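Side-chain contacts in thiosulfate sulfurtransferase (Pseudomonas aeruginosa, PDB 1YT8), which probably transfers sulfur from thiosulfate to cyanide, as a sulfurtransferase built of rhodanese-like domains: residues A57-R62 with A318-A323; Q309-T314 with N336-W341. All coordinates share one frame; numbering follows the deposited sequence.

Interaction 1 of 2, residues A57-R62 with A318-A323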
loop_
_atom_site.group_PDB
_atom_site.type_symbol
_atom_site.label_atom_id
_atom_site.label_comp_id
_atom_site.label_asym_id
_atom_site.label_seq_id
_atom_site.Cartn_x
_atom_site.Cartn_y
_atom_site.Cartn_z
ATOM N N ALA A 57 4.569 12.988 -0.779
ATOM C CA ALA A 57 4.124 12.156 -1.888
ATOM C C ALA A 57 2.633 11.842 -1.767
ATOM O O ALA A 57 1.908 11.863 -2.759
ATOM C CB ALA A 57 4.930 10.855 -1.931
ATOM N N ARG A 58 2.173 11.568 -0.552
ATOM C CA ARG A 58 0.767 11.226 -0.333
ATOM C C ARG A 58 -0.171 12.433 -0.244
ATOM O O ARG A 58 -1.362 12.321 -0.533
ATOM C CB ARG A 58 0.648 10.350 0.920
ATOM C CG ARG A 58 1.450 9.059 0.794
ATOM C CD ARG A 58 1.433 8.228 2.058
ATOM N NE ARG A 58 0.124 7.646 2.332
ATOM C CZ ARG A 58 -0.122 6.852 3.366
ATOM N NH1 ARG A 58 0.856 6.550 4.211
ATOM N NH2 ARG A 58 -1.342 6.364 3.561
ATOM N N VAL A 59 0.365 13.582 0.155
ATOM C CA VAL A 59 -0.424 14.809 0.256
ATOM C C VAL A 59 0.457 15.939 -0.286
ATOM O O VAL A 59 0.928 16.788 0.469
ATOM C CB VAL A 59 -0.815 15.126 1.727
ATOM C CG1 VAL A 59 -1.776 16.314 1.770
ATOM C CG2 VAL A 59 -1.461 13.908 2.378
ATOM N N PRO A 60 0.689 15.957 -1.611
ATOM C CA PRO A 60 1.522 16.974 -2.265
ATOM C C PRO A 60 1.058 18.430 -2.179
ATOM O O PRO A 60 1.889 19.333 -2.075
ATOM C CB PRO A 60 1.605 16.472 -3.707
ATOM C CG PRO A 60 0.284 15.803 -3.900
ATOM C CD PRO A 60 0.127 15.026 -2.607
ATOM N N ARG A 61 -0.250 18.660 -2.226
ATOM C CA ARG A 61 -0.787 20.023 -2.156
ATOM C C ARG A 61 -0.648 20.560 -0.738
ATOM O O ARG A 61 -1.316 20.086 0.179
ATOM C CB ARG A 61 -2.262 20.045 -2.559
ATOM C CG ARG A 61 -2.562 20.781 -3.848
ATOM C CD ARG A 61 -3.826 21.620 -3.693
ATOM N NE ARG A 61 -4.933 20.849 -3.129
ATOM C CZ ARG A 61 -6.035 21.392 -2.622
ATOM N NH1 ARG A 61 -6.176 22.711 -2.608
ATOM N NH2 ARG A 61 -6.993 20.622 -2.126
ATOM N N ARG A 62 0.208 21.560 -0.564
ATOM C CA ARG A 62 0.453 22.124 0.756
ATOM C C ARG A 62 -0.766 22.733 1.439
ATOM O O ARG A 62 -0.794 22.838 2.665
ATOM C CB ARG A 62 1.583 23.156 0.682
ATOM C CG ARG A 62 2.915 22.590 0.180
ATOM C CD ARG A 62 3.454 21.483 1.080
ATOM N NE ARG A 62 4.838 21.125 0.759
ATOM C CZ ARG A 62 5.212 20.324 -0.237
ATOM N NH1 ARG A 62 4.310 19.771 -1.036
ATOM N NH2 ARG A 62 6.501 20.082 -0.439
ATOM N N ALA A 318 -2.860 7.344 -3.147
ATOM C CA ALA A 318 -3.814 8.442 -3.278
ATOM C C ALA A 318 -4.531 8.593 -1.944
ATOM O O ALA A 318 -5.676 8.170 -1.783
ATOM C CB ALA A 318 -4.810 8.138 -4.390
ATOM N N SER A 319 -3.837 9.201 -0.988
ATOM C CA SER A 319 -4.364 9.397 0.352
ATOM C C SER A 319 -5.321 10.578 0.467
ATOM O O SER A 319 -6.054 10.700 1.450
ATOM C CB SER A 319 -3.200 9.552 1.334
ATOM O OG SER A 319 -2.354 8.412 1.259
ATOM N N VAL A 320 -5.307 11.454 -0.531
ATOM C CA VAL A 320 -6.200 12.601 -0.540
ATOM C C VAL A 320 -7.473 12.178 -1.265
ATOM O O VAL A 320 -7.495 12.081 -2.491
ATOM C CB VAL A 320 -5.575 13.800 -1.284
ATOM C CG1 VAL A 320 -6.586 14.937 -1.382
ATOM C CG2 VAL A 320 -4.317 14.267 -0.554
ATOM N N ARG A 321 -8.528 11.905 -0.501
ATOM C CA ARG A 321 -9.800 11.502 -1.086
ATOM C C ARG A 321 -10.345 12.722 -1.823
ATOM O O ARG A 321 -10.403 13.817 -1.262
ATOM C CB ARG A 321 -10.769 11.059 0.016
ATOM C CG ARG A 321 -12.082 10.473 -0.491
ATOM C CD ARG A 321 -11.863 9.265 -1.404
ATOM N NE ARG A 321 -13.128 8.601 -1.706
ATOM C CZ ARG A 321 -13.311 7.731 -2.694
ATOM N NH1 ARG A 321 -12.307 7.408 -3.499
ATOM N NH2 ARG A 321 -14.505 7.176 -2.871
ATOM N N GLY A 322 -10.735 12.535 -3.081
ATOM C CA GLY A 322 -11.237 13.651 -3.862
ATOM C C GLY A 322 -10.194 14.135 -4.857
ATOM O O GLY A 322 -10.487 14.966 -5.721
ATOM N N ALA A 323 -8.974 13.613 -4.734
ATOM C CA ALA A 323 -7.872 13.974 -5.627
ATOM C C ALA A 323 -8.095 13.441 -7.037
ATOM O O ALA A 323 -9.063 12.728 -7.299
ATOM C CB ALA A 323 -6.548 13.444 -5.083
#
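Arg58 and Ser319 form the polar half of this contact, a bridge between two rhodanese-like domains of one chain. NE of Arg58 donates to OG of Ser319 over 2.8 Å, with an N-H...O angle of 155°. The hydroxyl sits at the edge of the guanidinium, 12° out of its plane, and Arg58 NH2 lies 3.2 Å from the same Ser319 OG. A bend at chi3 (69°) in an otherwise extended arginine chain turns NE toward the serine. Ser319 OG also hydrogen-bonds to the carbonyl O of Asp315, which accepts from Arg58 NH2 as well, while Glu54 pairs with Arg58 NH1 in a salt bridge and Asn45 O accepts from it too. With every nitrogen engaged, the buried guanidinium is held against rotation.

The apolar half is smaller: Val320 CG2 packs on Val59 CG1 at 4.0 Å, the two valine side chains crossing at about a right angle. The same Val320 CG2 also lies 3.5 Å from Arg58 O, a carbonyl oxygen hydrogen-bonded by Tyr284 OH. Val320 also opens a type II turn closed by Ala323 N to Val320 O, in which Gly322 takes up a positive phi.

Helix 51-58 ends here, with Val59 the first residue to leave helical geometry, against the loop leading from helix 314-317 into strand 324-328; Ala44 of strand 44-45 and Tyr284 of strand 283-287 pack around the junction.

Interaction 2 of 2, residues Q309-T314 with N336-W341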
loop_
_atom_site.group_PDB
_atom_site.type_symbol
_atom_site.label_atom_id
_atom_site.label_comp_id
_atom_site.label_asym_id
_atom_site.label_seq_id
_atom_site.Cartn_x
_atom_site.Cartn_y
_atom_site.Cartn_z
ATOM N N GLN A 309 -1.944 -3.581 -7.649
ATOM C CA GLN A 309 -1.742 -3.093 -6.294
ATOM C C GLN A 309 -2.254 -1.669 -6.100
ATOM O O GLN A 309 -2.563 -1.270 -4.979
ATOM C CB GLN A 309 -0.265 -3.190 -5.917
ATOM C CG GLN A 309 0.209 -4.626 -5.737
ATOM C CD GLN A 309 -0.684 -5.414 -4.789
ATOM O OE1 GLN A 309 -1.516 -6.217 -5.220
ATOM N NE2 GLN A 309 -0.525 -5.175 -3.489
ATOM N N LEU A 310 -2.344 -0.895 -7.179
ATOM C CA LEU A 310 -2.864 0.467 -7.056
ATOM C C LEU A 310 -4.350 0.344 -6.716
ATOM O O LEU A 310 -4.892 1.103 -5.907
ATOM C CB LEU A 310 -2.695 1.237 -8.368
ATOM C CG LEU A 310 -3.322 2.639 -8.433
ATOM C CD1 LEU A 310 -2.749 3.529 -7.341
ATOM C CD2 LEU A 310 -3.057 3.251 -9.804
ATOM N N VAL A 311 -5.000 -0.634 -7.336
ATOM C CA VAL A 311 -6.414 -0.879 -7.106
ATOM C C VAL A 311 -6.649 -1.511 -5.731
ATOM O O VAL A 311 -7.667 -1.251 -5.091
ATOM C CB VAL A 311 -6.993 -1.790 -8.219
ATOM C CG1 VAL A 311 -8.443 -2.178 -7.905
ATOM C CG2 VAL A 311 -6.937 -1.048 -9.564
ATOM N N GLN A 312 -5.693 -2.319 -5.272
ATOM C CA GLN A 312 -5.793 -3.006 -3.980
ATOM C C GLN A 312 -5.390 -2.157 -2.764
ATOM O O GLN A 312 -5.998 -2.272 -1.702
ATOM C CB GLN A 312 -4.937 -4.280 -4.014
ATOM C CG GLN A 312 -4.862 -5.063 -2.705
ATOM C CD GLN A 312 -6.162 -5.766 -2.344
ATOM O OE1 GLN A 312 -7.087 -5.855 -3.157
ATOM N NE2 GLN A 312 -6.229 -6.285 -1.123
ATOM N N GLU A 313 -4.372 -1.312 -2.916
ATOM C CA GLU A 313 -3.895 -0.483 -1.804
ATOM C C GLU A 313 -3.938 1.000 -2.173
ATOM O O GLU A 313 -3.004 1.748 -1.890
ATOM C CB GLU A 313 -2.451 -0.868 -1.443
ATOM C CG GLU A 313 -2.203 -2.369 -1.297
ATOM C CD GLU A 313 -0.767 -2.696 -0.905
ATOM O OE1 GLU A 313 0.158 -2.006 -1.389
ATOM O OE2 GLU A 313 -0.559 -3.651 -0.123
ATOM N N THR A 314 -5.039 1.415 -2.788
ATOM C CA THR A 314 -5.215 2.790 -3.247
ATOM C C THR A 314 -4.858 3.882 -2.230
ATOM O O THR A 314 -4.237 4.889 -2.582
ATOM C CB THR A 314 -6.669 3.006 -3.729
ATOM O OG1 THR A 314 -7.085 1.875 -4.510
ATOM C CG2 THR A 314 -6.768 4.252 -4.591
ATOM N N ASN A 336 -5.963 1.588 -18.758
ATOM C CA ASN A 336 -7.405 1.638 -18.985
ATOM C C ASN A 336 -8.175 0.771 -17.993
ATOM O O ASN A 336 -9.182 1.212 -17.436
ATOM C CB ASN A 336 -7.769 1.193 -20.413
ATOM C CG ASN A 336 -7.548 2.285 -21.448
ATOM O OD1 ASN A 336 -7.869 3.455 -21.219
ATOM N ND2 ASN A 336 -7.017 1.901 -22.606
HETATM N N MSE A 337 -7.715 -0.460 -17.782
HETATM C CA MSE A 337 -8.394 -1.360 -16.854
HETATM C C MSE A 337 -8.313 -0.855 -15.415
HETATM O O MSE A 337 -9.318 -0.825 -14.707
HETATM C CB MSE A 337 -7.818 -2.778 -16.937
HETATM C CG MSE A 337 -8.177 -3.559 -18.202
HETATM SE SE MSE A 337 -10.060 -3.567 -18.708
HETATM C CE MSE A 337 -10.832 -4.391 -17.120
ATOM N N SER A 338 -7.122 -0.455 -14.983
ATOM C CA SER A 338 -6.944 0.041 -13.623
ATOM C C SER A 338 -7.788 1.288 -13.387
ATOM O O SER A 338 -8.391 1.451 -12.322
ATOM C CB SER A 338 -5.465 0.347 -13.355
ATOM O OG SER A 338 -4.683 -0.835 -13.411
ATOM N N ALA A 339 -7.825 2.169 -14.383
ATOM C CA ALA A 339 -8.609 3.398 -14.287
ATOM C C ALA A 339 -10.101 3.083 -14.167
ATOM O O ALA A 339 -10.819 3.735 -13.406
ATOM C CB ALA A 339 -8.355 4.280 -15.508
ATOM N N SER A 340 -10.573 2.078 -14.901
ATOM C CA SER A 340 -11.991 1.734 -14.834
ATOM C C SER A 340 -12.381 1.352 -13.405
ATOM O O SER A 340 -13.473 1.680 -12.946
ATOM C CB SER A 340 -12.337 0.596 -15.813
ATOM O OG SER A 340 -11.865 -0.666 -15.377
ATOM N N TRP A 341 -11.483 0.669 -12.697
ATOM C CA TRP A 341 -11.760 0.275 -11.320
ATOM C C TRP A 341 -11.701 1.475 -10.372
ATOM O O TRP A 341 -12.547 1.622 -9.488
ATOM C CB TRP A 341 -10.774 -0.818 -10.878
ATOM C CG TRP A 341 -11.057 -2.138 -11.537
ATOM C CD1 TRP A 341 -10.188 -2.897 -12.271
ATOM C CD2 TRP A 341 -12.309 -2.834 -11.549
ATOM N NE1 TRP A 341 -10.828 -4.025 -12.744
ATOM C CE2 TRP A 341 -12.129 -4.009 -12.312
ATOM C CE3 TRP A 341 -13.571 -2.576 -10.987
ATOM C CZ2 TRP A 341 -13.165 -4.928 -12.530
ATOM C CZ3 TRP A 341 -14.602 -3.490 -11.204
ATOM C CH2 TRP A 341 -14.391 -4.651 -11.969
#
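Val311 meets both of its partners, Ser338 and Trp341, with its two methyl groups, and all three residues are buried. Val311 CG1, anti to the backbone N (chi1 174°), reaches Trp341 CB at 4.0 Å; Val311 CG2 lies 4.1 Å from that same Trp341 CB, so the valine fork straddles the start of the tryptophan side chain. The indole itself leads away from helix 307-312: its NE1 hydrogen-bonds to Ser205 OG, and it packs on Ile201 of helix 197-208, in another rhodanese-like domain.

Ser338, one turn earlier on helix 334-344, presents backbone and CB to the valine. Val311 CG2 is 4.0 Å from Ser338 O and 4.3 Å from Ser338 CB, while Ser338 OG is turned back to the carbonyl O of Arg334 within its own helix.

The setting is the alpha/beta rhodanese fold, in which helices flank a parallel sheet of strand order 1-5-4-2-3; helix 314-317 and strand 324-328 of that sheet come between these two helices along the chain. Directly after Val311 comes Gln312, part of the sulfite pocket together with residues 193-198, among them Cys193.

Where helix 307-312 ends, Thr314 OG1 donates to Leu310 O over 2.7 Å, in the carbonyl plane. Ser340 OG donates to Met337 O at 2.6 Å, tilted 19° from the carbonyl plane, and the same hydroxyl oxygen stands 4.1 Å above one face of the Trp341 ring, offset toward its rim.

How the interactions relate
Two kinds of contact meet in one rhodanese-like domain, the third of four in this single chain. Interaction 2 is internal to it, joining two of its helices, whereas interaction 1 reaches across 256 residues to the first domain. The centres lie about 16 Å apart. Along the chain the order is 57-62, 309-314, 318-323, 336-341, so their segments alternate. Segments 309-314 and 318-323 are separated by three residues, all in helix 314-317. One short region of the third domain thus faces the first domain, its own helix 334-344 and, through Gln312, the sulfite pocket formed with the second domain.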